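Local coordinates for cell division control protein Cdc48 (Mycobacterium smegmatis, PDB 5E7P) that probably binds and hydrolyses ATP as a member of the AAA ATPase family, and here holds ADP, at residues I52-V58 with A68-V72; A110-S116 with N194-G200; L134-T140 with G187-P193. All coordinates share one frame; numbering follows the deposited sequence.

Contact 1: I52-V58 with A68-V72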
loop_
_atom_site.group_PDB
_atom_site.type_symbol
_atom_site.label_atom_id
_atom_site.label_comp_id
_atom_site.label_asym_id
_atom_site.label_seq_id
_atom_site.Cartn_x
_atom_site.Cartn_y
_atom_site.Cartn_z
ATOM N N ILE A 52 -0.606 17.842 -4.899
ATOM C CA ILE A 52 -0.773 16.402 -5.041
ATOM C C ILE A 52 0.017 15.852 -6.221
ATOM O O ILE A 52 0.458 16.602 -7.092
ATOM C CB ILE A 52 -2.249 16.031 -5.244
ATOM C CG1 ILE A 52 -2.789 16.702 -6.507
ATOM C CG2 ILE A 52 -3.067 16.418 -4.022
ATOM C CD1 ILE A 52 -4.246 16.422 -6.763
ATOM N N ARG A 53 0.189 14.534 -6.244
ATOM C CA ARG A 53 0.816 13.863 -7.374
ATOM C C ARG A 53 -0.260 13.203 -8.219
ATOM O O ARG A 53 -1.438 13.241 -7.873
ATOM C CB ARG A 53 1.795 12.793 -6.890
ATOM C CG ARG A 53 2.944 13.310 -6.047
ATOM C CD ARG A 53 3.805 12.155 -5.568
ATOM N NE ARG A 53 3.030 11.207 -4.772
ATOM C CZ ARG A 53 3.400 9.954 -4.520
ATOM N NH1 ARG A 53 4.540 9.482 -5.009
ATOM N NH2 ARG A 53 2.622 9.172 -3.783
ATOM N N GLU A 54 0.148 12.592 -9.324
ATOM C CA GLU A 54 -0.765 11.783 -10.116
ATOM C C GLU A 54 -1.246 10.604 -9.267
ATOM O O GLU A 54 -0.538 10.165 -8.360
ATOM C CB GLU A 54 -0.063 11.283 -11.380
ATOM C CG GLU A 54 -0.987 10.634 -12.395
ATOM C CD GLU A 54 -0.234 9.978 -13.536
ATOM O OE1 GLU A 54 1.011 9.899 -13.460
ATOM O OE2 GLU A 54 -0.891 9.541 -14.506
ATOM N N TRP A 55 -2.451 10.117 -9.564
ATOM C CA TRP A 55 -3.092 8.997 -8.858
ATOM C C TRP A 55 -3.669 9.335 -7.479
ATOM O O TRP A 55 -4.353 8.511 -6.876
ATOM C CB TRP A 55 -2.191 7.756 -8.770
ATOM C CG TRP A 55 -1.710 7.239 -10.092
ATOM C CD1 TRP A 55 -0.415 7.065 -10.475
ATOM C CD2 TRP A 55 -2.516 6.832 -11.207
ATOM N NE1 TRP A 55 -0.362 6.573 -11.755
ATOM C CE2 TRP A 55 -1.639 6.421 -12.228
ATOM C CE3 TRP A 55 -3.894 6.775 -11.440
ATOM C CZ2 TRP A 55 -2.091 5.958 -13.463
ATOM C CZ3 TRP A 55 -4.342 6.319 -12.667
ATOM C CH2 TRP A 55 -3.442 5.916 -13.662
ATOM N N ASP A 56 -3.402 10.534 -6.977
ATOM C CA ASP A 56 -4.079 10.974 -5.762
ATOM C C ASP A 56 -5.528 11.322 -6.089
ATOM O O ASP A 56 -5.831 11.757 -7.200
ATOM C CB ASP A 56 -3.364 12.164 -5.118
ATOM C CG ASP A 56 -2.087 11.758 -4.404
ATOM O OD1 ASP A 56 -1.921 10.554 -4.114
ATOM O OD2 ASP A 56 -1.253 12.647 -4.127
ATOM N N ALA A 57 -6.424 11.107 -5.133
ATOM C CA ALA A 57 -7.836 11.405 -5.346
ATOM C C ALA A 57 -8.115 12.885 -5.145
ATOM O O ALA A 57 -7.459 13.547 -4.340
ATOM C CB ALA A 57 -8.709 10.578 -4.420
ATOM N N VAL A 58 -9.088 13.397 -5.889
ATOM C CA VAL A 58 -9.541 14.771 -5.714
ATOM C C VAL A 58 -11.037 14.816 -5.447
ATOM O O VAL A 58 -11.788 13.955 -5.906
ATOM C CB VAL A 58 -9.242 15.651 -6.949
ATOM C CG1 VAL A 58 -7.781 16.048 -6.984
ATOM C CG2 VAL A 58 -9.655 14.940 -8.233
ATOM N N ALA A 68 -12.794 11.524 -7.500
ATOM C CA ALA A 68 -12.203 10.749 -8.578
ATOM C C ALA A 68 -10.687 10.715 -8.435
ATOM O O ALA A 68 -10.115 11.458 -7.639
ATOM C CB ALA A 68 -12.604 11.323 -9.929
ATOM N N VAL A 69 -10.045 9.845 -9.207
ATOM C CA VAL A 69 -8.592 9.723 -9.192
ATOM C C VAL A 69 -7.970 10.686 -10.197
ATOM O O VAL A 69 -8.359 10.711 -11.368
ATOM C CB VAL A 69 -8.149 8.281 -9.520
ATOM C CG1 VAL A 69 -6.626 8.183 -9.600
ATOM C CG2 VAL A 69 -8.700 7.311 -8.485
ATOM N N ALA A 70 -7.009 11.481 -9.741
ATOM C CA ALA A 70 -6.354 12.443 -10.619
ATOM C C ALA A 70 -5.378 11.763 -11.570
ATOM O O ALA A 70 -4.370 11.199 -11.146
ATOM C CB ALA A 70 -5.645 13.521 -9.814
ATOM N N GLY A 71 -5.692 11.817 -12.859
ATOM C CA GLY A 71 -4.785 11.347 -13.887
ATOM C C GLY A 71 -4.270 12.532 -14.680
ATOM O O GLY A 71 -4.988 13.511 -14.870
ATOM N N VAL A 72 -3.023 12.455 -15.136
ATOM C CA VAL A 72 -2.427 13.555 -15.884
ATOM C C VAL A 72 -3.068 13.702 -17.262
ATOM O O VAL A 72 -3.186 12.732 -18.012
ATOM C CB VAL A 72 -0.901 13.388 -16.025
ATOM C CG1 VAL A 72 -0.327 14.470 -16.929
ATOM C CG2 VAL A 72 -0.237 13.427 -14.658
#
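W55 and D56 share one partner, A70. W55 N donates to A70 O at 2.7 Å, while A70 N donates to D56 O at 2.8 Å. Beyond the non-hydrogen-bonded pair A57 with V69, V58 N meets A68 O at 2.8 Å, and A68 N returns a bond to V58 O. W55 (phi 76°) and D56, the third and fourth residues of the type II turn R53-D56, lie opposite A70 as a G1-type beta bulge. It leads into the antiparallel hairpin of strands 57-61 and 65-72, in a domain whose family belongs to the double-psi beta-barrel clan. The side chains follow this geometry. V69 CG1 approaches the indole of W55 at its edge, near the ring plane, 3.6 Å from CE3. E54 has CG anti to its N (chi1 -170°) and runs extended beyond it; its side chain crosses that of V72 at about a right angle, with E54 CD 3.6 Å from V72 CG2. E54 OE2 also lies above one face of the W55 ring, offset toward the rim. I52 CD1 and V58 CG1 each come to 4.4 Å from A70 CB. In the second shell, D56 OD2 accepts R53 N at 3.2 Å from above the carboxylate plane, tying the turn's first residue to its last. R467 and R471 bond the carbonyls of W55 and E54, and L47 of helix 44-50 packs on I52, A70 and V72.

Contact 2: A110-S116 with N194-G200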
loop_
_atom_site.group_PDB
_atom_site.type_symbol
_atom_site.label_atom_id
_atom_site.label_comp_id
_atom_site.label_asym_id
_atom_site.label_seq_id
_atom_site.Cartn_x
_atom_site.Cartn_y
_atom_site.Cartn_z
ATOM N N ALA A 110 -12.057 1.767 3.016
ATOM C CA ALA A 110 -13.432 1.467 3.399
ATOM C C ALA A 110 -13.511 0.266 4.329
ATOM O O ALA A 110 -12.898 -0.770 4.073
ATOM C CB ALA A 110 -14.277 1.211 2.165
ATOM N N ARG A 111 -14.265 0.409 5.414
ATOM C CA ARG A 111 -14.632 -0.748 6.213
ATOM C C ARG A 111 -15.677 -1.501 5.413
ATOM O O ARG A 111 -15.608 -2.721 5.267
ATOM C CB ARG A 111 -15.203 -0.331 7.568
ATOM C CG ARG A 111 -14.207 0.370 8.471
ATOM C CD ARG A 111 -14.802 0.647 9.845
ATOM N NE ARG A 111 -14.026 1.648 10.575
ATOM C CZ ARG A 111 -14.325 2.943 10.615
ATOM N NH1 ARG A 111 -13.560 3.782 11.301
ATOM N NH2 ARG A 111 -15.392 3.399 9.975
ATOM N N SER A 112 -16.640 -0.755 4.881
ATOM C CA SER A 112 -17.674 -1.331 4.033
ATOM C C SER A 112 -18.125 -0.330 2.981
ATOM O O SER A 112 -17.939 0.875 3.138
ATOM C CB SER A 112 -18.882 -1.772 4.864
ATOM O OG SER A 112 -19.640 -0.656 5.295
ATOM N N VAL A 113 -18.702 -0.844 1.902
ATOM C CA VAL A 113 -19.363 -0.021 0.898
ATOM C C VAL A 113 -20.623 -0.750 0.461
ATOM O O VAL A 113 -20.550 -1.871 -0.040
ATOM C CB VAL A 113 -18.487 0.206 -0.349
ATOM C CG1 VAL A 113 -19.292 0.910 -1.432
ATOM C CG2 VAL A 113 -17.238 1.003 -0.004
ATOM N N THR A 114 -21.778 -0.126 0.658
ATOM C CA THR A 114 -23.034 -0.737 0.243
ATOM C C THR A 114 -23.484 -0.176 -1.100
ATOM O O THR A 114 -23.580 1.036 -1.275
ATOM C CB THR A 114 -24.141 -0.539 1.293
ATOM O OG1 THR A 114 -23.705 -1.063 2.553
ATOM C CG2 THR A 114 -25.408 -1.259 0.866
ATOM N N VAL A 115 -23.747 -1.067 -2.048
ATOM C CA VAL A 115 -24.170 -0.659 -3.380
ATOM C C VAL A 115 -25.562 -1.188 -3.692
ATOM O O VAL A 115 -26.025 -2.149 -3.076
ATOM C CB VAL A 115 -23.190 -1.158 -4.459
ATOM C CG1 VAL A 115 -21.809 -0.556 -4.246
ATOM C CG2 VAL A 115 -23.120 -2.679 -4.450
ATOM N N SER A 116 -26.228 -0.558 -4.652
ATOM C CA SER A 116 -27.553 -0.992 -5.068
ATOM C C SER A 116 -27.570 -1.296 -6.558
ATOM O O SER A 116 -26.883 -0.642 -7.341
ATOM C CB SER A 116 -28.599 0.074 -4.743
ATOM O OG SER A 116 -29.899 -0.364 -5.096
ATOM N N ASN A 194 -9.246 -5.560 2.541
ATOM C CA ASN A 194 -9.876 -5.739 3.847
ATOM C C ASN A 194 -11.220 -5.018 3.956
ATOM O O ASN A 194 -11.781 -4.888 5.041
ATOM C CB ASN A 194 -8.936 -5.304 4.980
ATOM C CG ASN A 194 -8.483 -3.862 4.846
ATOM O OD1 ASN A 194 -8.954 -3.129 3.980
ATOM N ND2 ASN A 194 -7.567 -3.447 5.713
ATOM N N SER A 195 -11.726 -4.542 2.825
ATOM C CA SER A 195 -13.048 -3.935 2.785
ATOM C C SER A 195 -14.083 -5.008 2.501
ATOM O O SER A 195 -13.745 -6.100 2.048
ATOM C CB SER A 195 -13.119 -2.859 1.700
ATOM O OG SER A 195 -12.232 -1.789 1.973
ATOM N N VAL A 196 -15.343 -4.698 2.775
ATOM C CA VAL A 196 -16.439 -5.554 2.345
ATOM C C VAL A 196 -17.390 -4.754 1.459
ATOM O O VAL A 196 -17.770 -3.634 1.794
ATOM C CB VAL A 196 -17.187 -6.196 3.542
ATOM C CG1 VAL A 196 -17.673 -5.138 4.525
ATOM C CG2 VAL A 196 -18.344 -7.058 3.053
ATOM N N VAL A 197 -17.746 -5.316 0.311
ATOM C CA VAL A 197 -18.667 -4.649 -0.602
ATOM C C VAL A 197 -19.916 -5.497 -0.786
ATOM O O VAL A 197 -19.879 -6.527 -1.456
ATOM C CB VAL A 197 -18.015 -4.389 -1.971
ATOM C CG1 VAL A 197 -18.958 -3.598 -2.864
ATOM C CG2 VAL A 197 -16.699 -3.650 -1.797
ATOM N N SER A 198 -21.021 -5.059 -0.189
ATOM C CA SER A 198 -22.243 -5.858 -0.161
ATOM C C SER A 198 -23.444 -5.126 -0.752
ATOM O O SER A 198 -23.454 -3.899 -0.850
ATOM C CB SER A 198 -22.552 -6.297 1.273
ATOM O OG SER A 198 -22.549 -5.186 2.153
ATOM N N TRP A 199 -24.459 -5.895 -1.137
ATOM C CA TRP A 199 -25.651 -5.341 -1.765
ATOM C C TRP A 199 -26.540 -4.614 -0.766
ATOM O O TRP A 199 -26.451 -4.841 0.440
ATOM C CB TRP A 199 -26.450 -6.439 -2.473
ATOM C CG TRP A 199 -25.765 -6.977 -3.688
ATOM C CD1 TRP A 199 -25.175 -8.199 -3.825
ATOM C CD2 TRP A 199 -25.584 -6.301 -4.937
ATOM N NE1 TRP A 199 -24.643 -8.329 -5.086
ATOM C CE2 TRP A 199 -24.880 -7.176 -5.788
ATOM C CE3 TRP A 199 -25.950 -5.041 -5.418
ATOM C CZ2 TRP A 199 -24.536 -6.831 -7.093
ATOM C CZ3 TRP A 199 -25.608 -4.701 -6.714
ATOM C CH2 TRP A 199 -24.909 -5.593 -7.537
ATOM N N GLY A 200 -27.395 -3.737 -1.284
ATOM C CA GLY A 200 -28.330 -2.997 -0.459
ATOM C C GLY A 200 -29.415 -3.898 0.089
ATOM O O GLY A 200 -30.189 -4.481 -0.670
HETATM O O HOH W 1 -10.075 -0.749 4.592
HETATM O O HOH W 2 -13.771 -4.307 6.351
#
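Rotation about chi1 sets where V196, V115 and W199 meet their neighbours. In V196 (chi1 55°) CG1 stands between the backbone N and the carbonyl carbon, which lays it against S112 CB at 3.6 Å. V115 places CG2 in the equivalent position, and W199 (chi1 -69°) holds its indole beside its own backbone N; V115 CG2 then reaches the benzo side of the ring, 3.8 Å from W199 CE3, while the carbonyl carbon of S116 lies at the ring's edge. T114 CG2 rests on G200 CA.

The backbones carrying these side chains form a parallel strand pair, with S112, T114, V196 and S198 on one face and V113, V115, V197 and W199 on the other; the segment axes are 4.8 Å apart and directed 23° from each other. V113 N donates to V196 O at 2.9 Å, and S198 N to V113 O at 3.2 Å; V115 N then binds S198 O at 3.1 Å, so each strand both gives and takes. The bond from G200 N to V115 O is weak. Where the strands begin, two waters bridge: one donates to A110 O and N194 OD1, the other to the carbonyls of R111 and N194. N194 ND2 is held by D329, and the N194 side chain lies about 8 Å from bound ADP.

Strand 196-199 is outermost in a mixed four-stranded sheet, and strand 112-116 separates it from strand 177-184, whose D184 forms a salt bridge with R111. V115, V197 and W199 pack on L130 of helix 127-133, with W199 NE1 bonded to I125 O; on the other face, V196 meets P295, E296 and A299 of helix 294-299.

Contact 3: L134-T140 with G187-P193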
loop_
_atom_site.group_PDB
_atom_site.type_symbol
_atom_site.label_atom_id
_atom_site.label_comp_id
_atom_site.label_asym_id
_atom_site.label_seq_id
_atom_site.Cartn_x
_atom_site.Cartn_y
_atom_site.Cartn_z
ATOM N N LEU A 134 -14.046 -3.671 -8.039
ATOM C CA LEU A 134 -13.959 -2.268 -7.637
ATOM C C LEU A 134 -12.722 -1.979 -6.797
ATOM O O LEU A 134 -12.612 -0.912 -6.193
ATOM C CB LEU A 134 -15.214 -1.857 -6.864
ATOM C CG LEU A 134 -16.524 -1.868 -7.650
ATOM C CD1 LEU A 134 -17.703 -1.577 -6.731
ATOM C CD2 LEU A 134 -16.470 -0.866 -8.792
ATOM N N LEU A 135 -11.795 -2.930 -6.766
ATOM C CA LEU A 135 -10.598 -2.810 -5.941
ATOM C C LEU A 135 -9.798 -1.552 -6.274
ATOM O O LEU A 135 -9.425 -1.330 -7.427
ATOM C CB LEU A 135 -9.720 -4.053 -6.099
ATOM C CG LEU A 135 -8.622 -4.268 -5.055
ATOM C CD1 LEU A 135 -9.222 -4.416 -3.661
ATOM C CD2 LEU A 135 -7.786 -5.492 -5.410
ATOM N N GLY A 136 -9.554 -0.727 -5.261
ATOM C CA GLY A 136 -8.738 0.464 -5.421
ATOM C C GLY A 136 -9.507 1.725 -5.777
ATOM O O GLY A 136 -8.989 2.830 -5.632
ATOM N N LYS A 137 -10.742 1.568 -6.243
ATOM C CA LYS A 137 -11.535 2.712 -6.682
ATOM C C LYS A 137 -12.144 3.490 -5.517
ATOM O O LYS A 137 -12.445 2.919 -4.468
ATOM C CB LYS A 137 -12.626 2.268 -7.660
ATOM C CG LYS A 137 -12.079 1.655 -8.936
ATOM C CD LYS A 137 -13.148 1.531 -10.007
ATOM C CE LYS A 137 -12.548 1.043 -11.319
ATOM N NZ LYS A 137 -13.556 1.013 -12.415
ATOM N N VAL A 138 -12.319 4.796 -5.708
ATOM C CA VAL A 138 -12.897 5.657 -4.678
ATOM C C VAL A 138 -14.421 5.693 -4.744
ATOM O O VAL A 138 -15.013 5.710 -5.824
ATOM C CB VAL A 138 -12.350 7.100 -4.747
ATOM C CG1 VAL A 138 -10.894 7.140 -4.317
ATOM C CG2 VAL A 138 -12.521 7.670 -6.143
ATOM N N MET A 139 -15.049 5.704 -3.573
ATOM C CA MET A 139 -16.500 5.673 -3.478
ATOM C C MET A 139 -17.008 6.840 -2.645
ATOM O O MET A 139 -16.352 7.276 -1.699
ATOM C CB MET A 139 -16.964 4.354 -2.850
ATOM C CG MET A 139 -16.476 3.105 -3.566
ATOM S SD MET A 139 -17.231 2.884 -5.187
ATOM C CE MET A 139 -16.126 1.677 -5.911
ATOM N N THR A 140 -18.181 7.344 -3.013
ATOM C CA THR A 140 -18.860 8.383 -2.256
ATOM C C THR A 140 -20.349 8.073 -2.314
ATOM O O THR A 140 -20.843 7.609 -3.341
ATOM C CB THR A 140 -18.605 9.783 -2.853
ATOM O OG1 THR A 140 -17.198 9.982 -3.039
ATOM C CG2 THR A 140 -19.147 10.868 -1.932
ATOM N N GLY A 187 -17.948 9.822 4.227
ATOM C CA GLY A 187 -17.128 10.674 3.386
ATOM C C GLY A 187 -16.723 9.997 2.092
ATOM O O GLY A 187 -17.574 9.573 1.311
ATOM N N THR A 188 -15.419 9.901 1.863
ATOM C CA THR A 188 -14.899 9.263 0.659
ATOM C C THR A 188 -13.951 8.123 1.013
ATOM O O THR A 188 -13.008 8.298 1.786
ATOM C CB THR A 188 -14.180 10.270 -0.252
ATOM O OG1 THR A 188 -15.122 11.238 -0.726
ATOM C CG2 THR A 188 -13.561 9.560 -1.445
ATOM N N VAL A 189 -14.211 6.951 0.443
ATOM C CA VAL A 189 -13.447 5.757 0.774
ATOM C C VAL A 189 -12.954 5.034 -0.472
ATOM O O VAL A 189 -13.483 5.223 -1.565
ATOM C CB VAL A 189 -14.290 4.768 1.600
ATOM C CG1 VAL A 189 -14.714 5.393 2.920
ATOM C CG2 VAL A 189 -15.502 4.322 0.806
ATOM N N SER A 190 -11.933 4.203 -0.297
ATOM C CA SER A 190 -11.411 3.389 -1.384
ATOM C C SER A 190 -11.605 1.914 -1.055
ATOM O O SER A 190 -11.470 1.508 0.100
ATOM C CB SER A 190 -9.928 3.682 -1.604
ATOM O OG SER A 190 -9.186 3.407 -0.429
ATOM N N VAL A 191 -11.920 1.112 -2.067
ATOM C CA VAL A 191 -12.116 -0.318 -1.860
ATOM C C VAL A 191 -10.781 -1.039 -1.695
ATOM O O VAL A 191 -9.950 -1.055 -2.604
ATOM C CB VAL A 191 -12.917 -0.963 -3.006
ATOM C CG1 VAL A 191 -13.125 -2.443 -2.738
ATOM C CG2 VAL A 191 -14.254 -0.253 -3.188
ATOM N N GLN A 192 -10.588 -1.625 -0.522
ATOM C CA GLN A 192 -9.359 -2.329 -0.191
ATOM C C GLN A 192 -9.646 -3.825 -0.034
ATOM O O GLN A 192 -10.805 -4.226 0.057
ATOM C CB GLN A 192 -8.773 -1.751 1.099
ATOM C CG GLN A 192 -8.420 -0.281 1.002
ATOM C CD GLN A 192 -7.343 -0.013 -0.035
ATOM O OE1 GLN A 192 -6.385 -0.776 -0.157
ATOM N NE2 GLN A 192 -7.498 1.071 -0.791
ATOM N N PRO A 193 -8.594 -4.662 -0.028
ATOM C CA PRO A 193 -8.816 -6.095 0.191
ATOM C C PRO A 193 -9.481 -6.400 1.538
ATOM O O PRO A 193 -10.199 -7.390 1.648
ATOM C CB PRO A 193 -7.403 -6.668 0.166
ATOM C CG PRO A 193 -6.644 -5.733 -0.712
ATOM C CD PRO A 193 -7.206 -4.374 -0.434
#
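This is a short antiparallel strand pairing centred on M139 and V189, at one side of a mixed three-stranded sheet, and it extends from a turn at L134 to the edge of an ADP pocket at P193. The central evidence is a reciprocal pair of backbone bonds: M139 N donates to V189 O at 2.6 Å, and V189 N to M139 O at 3.0 Å. V138 and S190 form the adjoining non-hydrogen-bonded pair.

Toward the turn, V191 takes two partners. G136 N donates to V191 O at 2.7 Å, whereas V191 N donates to K137 O at 3.1 Å. G136 (phi 92°) is the third residue of a type II turn from L134 to K137, closed by K137 N to L134 O, so turn and pairing together make a G1 beta bulge, G136 and K137 opposite V191, with glycine where the backbone angles call for it. The turn follows directly on helix 127-133 and redirects the chain into strand 138-140.

Apolar side chains pack along both the strand pair and the turn. The M139 chain bends at chi2 (-69°), bringing CE to 3.8 Å from V191 CG2, the two side chains crossing obliquely, while M139 CB meets V189 CG2; V180 and V183 of strand 177-184 cover M139. L135 starts away from the partner segment, but its CG is anti to the backbone N (chi1 -165°), and CD1 comes back to 3.8 Å from P193 CD. P193 itself touches the bound ADP. Just before it, Q192 NE2 donates to S190 OG at 2.9 Å, near the amide plane, and also bonds S472 OG. G136 O accepts R467 NH2. At the far end, the hydroxyls of T140 and T188 share a weak bond.

Overall arrangement
Contact 1 is the most buried; contacts 2 and 3 are partly buried, each with one exposed residue. Contacts 1 and 3 share a design, a type II turn with a bulge entering an antiparallel pair, and touch where V138 packs on A57 and A68; R467 bonds backbone carbonyls in both. Contact 2 is parallel, its start bridged by waters, with serines and a threonine on one face and valines and a tryptophan on the other, whereas contact 1 sets a carboxylate beside an indole and valines. A110 N of contact 2 is probably bonded to S190 O of contact 3. Contact 3 reaches the ADP through P193; N194 of contact 2 lies about 8 Å from it. Contacts 1 and 2 remain about 12 Å apart at their nearest atoms.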